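Local coordinates for desulfoferrodoxin (Rbo) (Treponema pallidum subsp. pallidum str. Nichols, PDB 1Y07), which binds a mononuclear iron ion and, as a superoxide reductase, probably reduces superoxide to hydrogen peroxide, at residues B[72-83]-B[93-104]; B[46-54]-B[117-128]. All coordinates share one frame; numbering follows the deposited sequence.

Interaction 1. Residues B[72-83]-B[93-104]; sequences MTPEHYIAWVCL and ELPVDGAPEVTF. With FE (Fe (III) ion), chain H.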
# COMPACT_ATOMS: atom_id res chain seq x y z
N MET B 72 8.59 -7.23 -20.68
CA MET B 72 9.23 -7.46 -19.42
C MET B 72 10.71 -7.80 -19.66
O MET B 72 11.12 -8.99 -19.65
CB MET B 72 8.49 -8.57 -18.67
CG MET B 72 7.05 -8.25 -18.31
SD MET B 72 6.93 -6.99 -17.05
CE MET B 72 7.48 -7.83 -15.67
N THR B 73 11.49 -6.75 -19.94
CA THR B 73 12.95 -6.81 -20.14
C THR B 73 13.66 -5.86 -19.20
O THR B 73 13.05 -4.93 -18.69
CB THR B 73 13.32 -6.39 -21.58
OG1 THR B 73 13.16 -4.97 -21.73
CG2 THR B 73 12.37 -6.99 -22.61
N PRO B 74 14.97 -6.01 -19.01
CA PRO B 74 15.69 -5.12 -18.07
C PRO B 74 15.61 -3.63 -18.44
O PRO B 74 15.67 -2.79 -17.55
CB PRO B 74 17.14 -5.63 -18.14
CG PRO B 74 17.03 -7.03 -18.69
CD PRO B 74 15.89 -6.98 -19.66
N GLU B 75 15.46 -3.31 -19.72
CA GLU B 75 15.48 -1.90 -20.17
C GLU B 75 14.06 -1.29 -20.21
O GLU B 75 13.90 -0.06 -20.12
CB GLU B 75 16.14 -1.79 -21.55
CG GLU B 75 17.50 -2.48 -21.68
CD GLU B 75 17.41 -3.99 -21.94
OE1 GLU B 75 16.82 -4.41 -22.96
OE2 GLU B 75 17.94 -4.77 -21.12
N HIS B 76 13.07 -2.16 -20.34
CA HIS B 76 11.67 -1.81 -20.47
C HIS B 76 10.77 -2.86 -19.82
O HIS B 76 10.64 -3.98 -20.32
CB HIS B 76 11.34 -1.66 -21.93
CG HIS B 76 10.03 -1.00 -22.19
ND1 HIS B 76 9.38 -1.10 -23.40
CD2 HIS B 76 9.25 -0.22 -21.40
CE1 HIS B 76 8.26 -0.40 -23.35
NE2 HIS B 76 8.15 0.13 -22.14
N TYR B 77 10.17 -2.49 -18.69
CA TYR B 77 9.43 -3.45 -17.87
C TYR B 77 8.30 -2.79 -17.07
O TYR B 77 8.33 -1.57 -16.82
CB TYR B 77 10.40 -4.14 -16.90
CG TYR B 77 11.18 -3.19 -16.03
CD1 TYR B 77 10.68 -2.82 -14.80
CD2 TYR B 77 12.39 -2.65 -16.43
CE1 TYR B 77 11.37 -1.92 -13.98
CE2 TYR B 77 13.09 -1.74 -15.62
CZ TYR B 77 12.57 -1.38 -14.39
OH TYR B 77 13.22 -0.51 -13.53
N ILE B 78 7.33 -3.60 -16.65
CA ILE B 78 6.34 -3.17 -15.63
C ILE B 78 6.92 -3.44 -14.26
O ILE B 78 7.21 -4.58 -13.88
CB ILE B 78 5.00 -3.91 -15.79
CG1 ILE B 78 4.45 -3.78 -17.22
CG2 ILE B 78 4.01 -3.38 -14.77
CD1 ILE B 78 4.46 -2.34 -17.76
N ALA B 79 7.03 -2.39 -13.47
CA ALA B 79 7.70 -2.45 -12.17
C ALA B 79 6.80 -3.00 -11.09
O ALA B 79 7.22 -3.82 -10.28
CB ALA B 79 8.14 -1.10 -11.79
N TRP B 80 5.56 -2.55 -11.09
CA TRP B 80 4.62 -2.89 -10.02
C TRP B 80 3.19 -2.63 -10.48
O TRP B 80 2.96 -1.91 -11.47
CB TRP B 80 4.97 -2.16 -8.69
CG TRP B 80 5.13 -0.64 -8.77
CD1 TRP B 80 6.30 0.06 -8.72
CD2 TRP B 80 4.09 0.35 -8.86
NE1 TRP B 80 6.07 1.42 -8.81
CE2 TRP B 80 4.72 1.63 -8.90
CE3 TRP B 80 2.68 0.30 -8.97
CZ2 TRP B 80 4.01 2.81 -9.03
CZ3 TRP B 80 1.97 1.48 -9.10
CH2 TRP B 80 2.63 2.72 -9.09
N VAL B 81 2.25 -3.22 -9.76
CA VAL B 81 0.83 -3.01 -9.93
C VAL B 81 0.29 -2.71 -8.53
O VAL B 81 0.66 -3.39 -7.55
CB VAL B 81 0.11 -4.27 -10.51
CG1 VAL B 81 -1.39 -4.11 -10.47
CG2 VAL B 81 0.64 -4.55 -11.93
N CYS B 82 -0.56 -1.71 -8.46
CA CYS B 82 -1.25 -1.30 -7.23
C CYS B 82 -2.76 -1.52 -7.44
O CYS B 82 -3.28 -1.20 -8.50
CB CYS B 82 -0.93 0.16 -6.93
SG CYS B 82 -1.84 0.89 -5.57
N LEU B 83 -3.44 -2.04 -6.44
CA LEU B 83 -4.86 -2.27 -6.48
C LEU B 83 -5.50 -1.48 -5.39
O LEU B 83 -5.09 -1.55 -4.23
CB LEU B 83 -5.13 -3.75 -6.23
CG LEU B 83 -6.46 -4.30 -6.71
CD1 LEU B 83 -6.61 -4.22 -8.16
CD2 LEU B 83 -6.62 -5.73 -6.15
N GLU B 93 5.31 -5.65 -6.46
CA GLU B 93 6.29 -5.49 -7.53
C GLU B 93 6.27 -6.74 -8.40
O GLU B 93 5.99 -7.84 -7.93
CB GLU B 93 7.67 -5.25 -6.94
CG GLU B 93 7.71 -3.95 -6.17
CD GLU B 93 9.03 -3.63 -5.46
OE1 GLU B 93 9.84 -4.55 -5.25
OE2 GLU B 93 9.23 -2.44 -5.08
N LEU B 94 6.52 -6.59 -9.68
CA LEU B 94 6.56 -7.72 -10.62
C LEU B 94 8.03 -8.20 -10.90
O LEU B 94 8.90 -7.38 -11.15
CB LEU B 94 5.97 -7.24 -11.95
CG LEU B 94 4.46 -7.49 -12.09
CD1 LEU B 94 3.63 -6.61 -11.20
CD2 LEU B 94 4.04 -7.26 -13.51
N PRO B 95 8.31 -9.51 -10.82
CA PRO B 95 9.63 -10.04 -11.23
C PRO B 95 9.87 -9.66 -12.68
O PRO B 95 8.99 -9.91 -13.52
CB PRO B 95 9.46 -11.55 -11.07
CG PRO B 95 8.44 -11.67 -9.99
CD PRO B 95 7.46 -10.58 -10.30
N VAL B 96 11.01 -9.03 -12.95
CA VAL B 96 11.30 -8.45 -14.28
C VAL B 96 11.38 -9.52 -15.37
O VAL B 96 11.09 -9.24 -16.55
CB VAL B 96 12.60 -7.61 -14.28
CG1 VAL B 96 13.84 -8.52 -14.23
CG2 VAL B 96 12.65 -6.70 -15.52
N ASP B 97 11.72 -10.74 -14.97
CA ASP B 97 11.82 -11.86 -15.92
C ASP B 97 10.58 -12.79 -15.97
O ASP B 97 10.63 -13.89 -16.55
CB ASP B 97 13.11 -12.64 -15.68
CG ASP B 97 13.23 -13.15 -14.26
OD1 ASP B 97 12.54 -12.62 -13.35
OD2 ASP B 97 14.01 -14.09 -13.97
N GLY B 98 9.48 -12.34 -15.41
CA GLY B 98 8.22 -13.05 -15.46
C GLY B 98 7.30 -12.37 -16.45
O GLY B 98 7.72 -11.55 -17.28
N ALA B 99 6.01 -12.68 -16.33
CA ALA B 99 5.03 -12.09 -17.23
C ALA B 99 4.57 -10.74 -16.67
O ALA B 99 4.72 -10.46 -15.47
CB ALA B 99 3.88 -13.03 -17.34
N PRO B 100 3.96 -9.93 -17.52
CA PRO B 100 3.43 -8.64 -17.08
C PRO B 100 2.07 -8.84 -16.44
O PRO B 100 1.09 -8.35 -16.95
CB PRO B 100 3.32 -7.84 -18.39
CG PRO B 100 3.01 -8.90 -19.40
CD PRO B 100 3.75 -10.14 -18.97
N GLU B 101 2.01 -9.65 -15.38
CA GLU B 101 0.76 -9.90 -14.67
C GLU B 101 1.04 -10.25 -13.22
O GLU B 101 2.09 -10.77 -12.89
CB GLU B 101 -0.01 -11.06 -15.31
CG GLU B 101 0.74 -12.35 -15.25
CD GLU B 101 -0.15 -13.55 -15.51
OE1 GLU B 101 -0.58 -13.72 -16.64
OE2 GLU B 101 -0.40 -14.35 -14.56
N VAL B 102 0.07 -10.01 -12.38
CA VAL B 102 0.15 -10.38 -10.96
C VAL B 102 -1.25 -10.55 -10.39
O VAL B 102 -2.19 -10.00 -10.92
CB VAL B 102 0.96 -9.32 -10.18
CG1 VAL B 102 0.13 -8.05 -9.98
CG2 VAL B 102 1.59 -9.90 -8.90
N THR B 103 -1.40 -11.34 -9.36
CA THR B 103 -2.67 -11.59 -8.77
C THR B 103 -2.65 -11.11 -7.31
O THR B 103 -1.64 -11.22 -6.61
CB THR B 103 -2.94 -13.05 -8.78
OG1 THR B 103 -2.93 -13.48 -10.16
CG2 THR B 103 -4.37 -13.39 -8.22
N PHE B 104 -3.78 -10.58 -6.88
CA PHE B 104 -4.00 -10.15 -5.53
C PHE B 104 -5.14 -10.98 -4.98
O PHE B 104 -6.01 -11.39 -5.74
CB PHE B 104 -4.45 -8.71 -5.56
CG PHE B 104 -3.41 -7.78 -6.14
CD1 PHE B 104 -3.42 -7.47 -7.48
CD2 PHE B 104 -2.47 -7.20 -5.33
CE1 PHE B 104 -2.47 -6.60 -8.05
CE2 PHE B 104 -1.53 -6.30 -5.90
CZ PHE B 104 -1.53 -6.04 -7.25
FE FE H . 6.37 0.86 -21.25
O HOH W 1 9.49 -5.87 -13.30

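Interaction 2. Residues B[46-54]-B[117-128]; sequences AKEKHIPVV and EFCNLHGVWSGK. With FE (Fe (III) ion), chain H.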
# COMPACT_ATOMS: atom_id res chain seq x y z
N ALA B 46 -0.33 4.31 -26.69
CA ALA B 46 0.28 3.59 -25.57
C ALA B 46 -0.73 2.73 -24.75
O ALA B 46 -0.30 1.89 -23.94
CB ALA B 46 1.04 4.57 -24.63
N LYS B 47 -2.04 2.92 -24.98
CA LYS B 47 -3.12 2.27 -24.20
C LYS B 47 -3.04 0.76 -24.24
O LYS B 47 -3.26 0.11 -23.22
CB LYS B 47 -4.51 2.62 -24.74
CG LYS B 47 -5.25 3.84 -24.16
CD LYS B 47 -4.38 4.87 -23.51
CE LYS B 47 -5.19 6.09 -23.07
NZ LYS B 47 -5.88 6.81 -24.18
N GLU B 48 -2.79 0.21 -25.43
CA GLU B 48 -2.82 -1.25 -25.63
C GLU B 48 -1.81 -2.02 -24.76
O GLU B 48 -2.13 -3.08 -24.24
CB GLU B 48 -2.58 -1.61 -27.11
CG GLU B 48 -3.81 -1.44 -27.99
CD GLU B 48 -3.62 -1.96 -29.41
OE1 GLU B 48 -2.80 -2.90 -29.63
OE2 GLU B 48 -4.30 -1.43 -30.32
N LYS B 49 -0.59 -1.49 -24.65
CA LYS B 49 0.46 -2.16 -23.91
C LYS B 49 0.51 -1.69 -22.45
O LYS B 49 1.28 -2.25 -21.67
CB LYS B 49 1.83 -1.95 -24.59
CG LYS B 49 2.10 -2.87 -25.80
CD LYS B 49 2.86 -2.15 -26.92
CE LYS B 49 4.22 -2.79 -27.24
NZ LYS B 49 4.15 -3.91 -28.22
N HIS B 50 -0.30 -0.70 -22.05
CA HIS B 50 -0.14 -0.10 -20.71
C HIS B 50 -1.36 -0.06 -19.79
O HIS B 50 -1.16 -0.07 -18.57
CB HIS B 50 0.50 1.31 -20.75
CG HIS B 50 1.95 1.30 -21.17
ND1 HIS B 50 2.34 1.43 -22.49
CD2 HIS B 50 3.08 1.13 -20.45
CE1 HIS B 50 3.66 1.34 -22.56
NE2 HIS B 50 4.13 1.09 -21.33
N ILE B 51 -2.59 -0.03 -20.32
CA ILE B 51 -3.77 -0.06 -19.43
C ILE B 51 -3.97 -1.44 -18.77
O ILE B 51 -4.10 -2.43 -19.49
CB ILE B 51 -5.05 0.37 -20.18
CG1 ILE B 51 -4.95 1.85 -20.54
CG2 ILE B 51 -6.30 0.06 -19.33
CD1 ILE B 51 -6.13 2.36 -21.16
N PRO B 52 -4.04 -1.49 -17.44
CA PRO B 52 -4.24 -2.74 -16.72
C PRO B 52 -5.64 -3.32 -16.99
O PRO B 52 -6.64 -2.58 -17.00
CB PRO B 52 -4.03 -2.36 -15.22
CG PRO B 52 -4.07 -0.95 -15.15
CD PRO B 52 -3.94 -0.36 -16.51
N VAL B 53 -5.66 -4.62 -17.30
CA VAL B 53 -6.88 -5.38 -17.44
C VAL B 53 -7.09 -6.15 -16.15
O VAL B 53 -6.20 -6.88 -15.73
CB VAL B 53 -6.79 -6.37 -18.67
CG1 VAL B 53 -7.91 -7.42 -18.66
CG2 VAL B 53 -6.80 -5.59 -19.99
N VAL B 54 -8.28 -6.03 -15.57
CA VAL B 54 -8.63 -6.66 -14.31
C VAL B 54 -9.58 -7.84 -14.55
O VAL B 54 -10.54 -7.73 -15.30
CB VAL B 54 -9.25 -5.60 -13.31
CG1 VAL B 54 -9.61 -6.23 -11.99
CG2 VAL B 54 -8.27 -4.43 -13.12
N GLU B 117 -0.67 0.56 -12.83
CA GLU B 117 0.62 -0.11 -13.15
C GLU B 117 1.64 0.94 -13.50
O GLU B 117 1.29 1.96 -14.10
CB GLU B 117 0.49 -1.14 -14.28
CG GLU B 117 0.19 -0.56 -15.65
CD GLU B 117 1.41 -0.11 -16.46
OE1 GLU B 117 1.23 0.38 -17.59
OE2 GLU B 117 2.54 -0.19 -15.99
N PHE B 118 2.89 0.73 -13.12
CA PHE B 118 3.99 1.61 -13.48
C PHE B 118 4.96 0.95 -14.46
O PHE B 118 5.56 -0.08 -14.13
CB PHE B 118 4.78 2.03 -12.21
CG PHE B 118 5.98 2.93 -12.51
CD1 PHE B 118 5.79 4.20 -13.01
CD2 PHE B 118 7.27 2.49 -12.28
CE1 PHE B 118 6.88 5.00 -13.30
CE2 PHE B 118 8.37 3.32 -12.57
CZ PHE B 118 8.17 4.55 -13.07
N CYS B 119 5.14 1.58 -15.62
CA CYS B 119 6.18 1.18 -16.56
C CYS B 119 7.41 2.10 -16.37
O CYS B 119 7.29 3.30 -16.21
CB CYS B 119 5.65 1.26 -17.98
SG CYS B 119 6.97 1.28 -19.24
N ASN B 120 8.59 1.52 -16.37
CA ASN B 120 9.78 2.29 -16.03
C ASN B 120 10.07 3.35 -17.07
O ASN B 120 10.66 4.39 -16.77
CB ASN B 120 10.98 1.35 -15.84
CG ASN B 120 11.65 1.00 -17.14
OD1 ASN B 120 11.07 0.32 -18.00
ND2 ASN B 120 12.90 1.43 -17.27
N LEU B 121 9.60 3.12 -18.29
CA LEU B 121 9.76 4.08 -19.37
C LEU B 121 8.52 4.95 -19.65
O LEU B 121 8.68 6.07 -20.10
CB LEU B 121 10.18 3.36 -20.67
CG LEU B 121 11.52 2.61 -20.64
CD1 LEU B 121 11.92 2.22 -22.04
CD2 LEU B 121 12.66 3.43 -19.97
N HIS B 122 7.32 4.44 -19.41
CA HIS B 122 6.08 5.14 -19.80
C HIS B 122 5.22 5.65 -18.61
O HIS B 122 4.17 6.27 -18.81
CB HIS B 122 5.21 4.25 -20.71
CG HIS B 122 5.83 3.91 -22.03
ND1 HIS B 122 6.54 2.75 -22.25
CD2 HIS B 122 5.84 4.58 -23.20
CE1 HIS B 122 6.96 2.72 -23.50
NE2 HIS B 122 6.55 3.82 -24.10
N GLY B 123 5.66 5.41 -17.38
CA GLY B 123 4.94 5.94 -16.23
C GLY B 123 3.69 5.17 -15.78
O GLY B 123 3.52 3.98 -16.10
N VAL B 124 2.81 5.83 -15.03
CA VAL B 124 1.67 5.13 -14.45
C VAL B 124 0.44 5.18 -15.36
O VAL B 124 0.17 6.21 -15.98
CB VAL B 124 1.27 5.70 -13.07
CG1 VAL B 124 0.12 4.87 -12.47
CG2 VAL B 124 2.48 5.78 -12.15
N TRP B 125 -0.31 4.07 -15.35
CA TRP B 125 -1.57 3.87 -16.06
C TRP B 125 -2.64 3.18 -15.20
O TRP B 125 -2.36 2.23 -14.45
CB TRP B 125 -1.34 3.03 -17.34
CG TRP B 125 -0.36 3.66 -18.28
CD1 TRP B 125 1.00 3.70 -18.15
CD2 TRP B 125 -0.67 4.40 -19.46
NE1 TRP B 125 1.56 4.41 -19.19
CE2 TRP B 125 0.55 4.85 -20.01
CE3 TRP B 125 -1.86 4.70 -20.11
CZ2 TRP B 125 0.61 5.58 -21.20
CZ3 TRP B 125 -1.81 5.44 -21.28
CH2 TRP B 125 -0.58 5.88 -21.82
N SER B 126 -3.88 3.63 -15.30
CA SER B 126 -4.96 3.02 -14.56
C SER B 126 -6.05 2.33 -15.39
O SER B 126 -6.34 2.71 -16.52
CB SER B 126 -5.61 4.05 -13.64
OG SER B 126 -6.30 5.04 -14.35
N GLY B 127 -6.63 1.29 -14.80
CA GLY B 127 -7.67 0.50 -15.43
C GLY B 127 -8.61 -0.16 -14.44
O GLY B 127 -8.28 -0.32 -13.25
N LYS B 128 -9.79 -0.54 -14.92
CA LYS B 128 -10.82 -1.19 -14.09
C LYS B 128 -11.25 -2.54 -14.66
O LYS B 128 -11.65 -2.64 -15.82
CB LYS B 128 -12.04 -0.27 -13.85
CG LYS B 128 -12.38 0.74 -14.95
CD LYS B 128 -13.88 1.13 -14.97
CE LYS B 128 -14.58 0.72 -16.30
NZ LYS B 128 -15.94 1.32 -16.48
FE FE H . 6.37 0.86 -21.25
O HOH W 2 -10.85 -4.91 -16.86

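Interaction 1. Residues B[72-83]-B[93-104]
Met-72 packs against the 95-98 turn and Pro-100 beyond it: its CG lies 3.8 Å from CB of Pro-100, and its methyl CE sits 3.4 Å from the carbonyl O of Pro-95. The bend at chi2 of this flexible thioether brings Met-72 SD within 3.4 Å of Ile-78 N, a weak hydrogen bond within 72-83, and the bend at chi3 turns CE toward Pro-95 O and Leu-94. At the turn itself, Val-96 CG2 reaches Tyr-77 CB at 3.7 Å, a branched side chain filling the angle where the tyrosine leaves its backbone.

Leu-94 carries the middle of the contact. Its two methyls divide the work: CD2 runs beside Ile-78 CG2, pointing the same way, while CD1 packs against Val-81 CG2. Its backbone N donates to Ala-79 O at 2.9 Å, arriving above the carbonyl plane. Beside that bond a water donates to both Ile-78 O and Leu-94 O, 2.7 Å from each.

Farther along, Val-81 places CG1 3.6 Å from CE1 of Phe-104; its CG1 is anti to the backbone N (chi1 171°), which turns CG2 back to Leu-94. The phenyl ring receives Leu-83 CB over its centre in a CH-pi contact, 4.2 Å from the centroid. A broad flat ring suits this place, since one face takes Leu-83 CB while its edge meets Val-81.

In the loop leading into strand 78-85, His-76 NE2 binds the iron. Trp-80 and Glu-93 form an antiparallel non-hydrogen-bonded pair; the carboxylate of Glu-93 makes a salt bridge with Arg-3 of the second subunit. Strand 78-85 lies between 88-93 and 112-119 in one sheet, while 101-105 belongs to the opposing sheet beside 60-65, whose Val-63 packs on both Val-81 and Phe-104.

Interaction 2. Residues B[46-54]-B[117-128]
His-50 and Trp-125 form an offset stack with planes 27° apart, the imidazole displaced beside the five-membered ring. The atom over that ring is the histidine's CB, almost on its normal, 3.4 Å from the centroid, so a broad tryptophan supports both ring and stem. The six-membered part of the indole reaches Ala-46, whose small CB meets CH2 at 3.5 Å, and the aliphatic CD of Lys-47, which crosses it at about a right angle.

The His-122 ring is inclined 55° to that of His-50, whose CE1 lies over one face of it. Cys-119 SG comes at the edge of the His-50 ring. All three bind the iron, through His-50 NE2 at 2.3 Å, Cys-119 SG at 2.1 Å and His-122 ND1 at 2.1 Å; His-70 and His-76 complete the site.

Pro-52 CG lies 3.4 Å from Gly-127 N, and glycine suits the place because Pro-52 O lies where a CB would point.

While NE2 holds the iron, His-50 ND1 donates to Ala-46 O in the carbonyl plane, 3.0 Å away, which fixes the ring's rotation. Weak N-H bonds to SG from Leu-121 and His-122 could temper the thiolate's charge; together these probably help hold the ligands in place.

Overall arrangement
After the N-terminal strands the chain reaches 46-54, with the short helix 47-50 and the start of strand 52-57, and 117-128, the end of the chain, comes back to it; interaction 2 therefore closes a long loop of 62 residues. Interaction 1 lies wholly within that loop and closes a much shorter one, nine residues that are mostly strand, so the two contacts nest without crossing. Both join the two antiparallel sheets. They meet where strands 78-85 and 112-119 run side by side, with Ala-79 N 2.8 Å from Phe-118 O, and at the iron, to which interaction 1 brings one ligand and interaction 2 three.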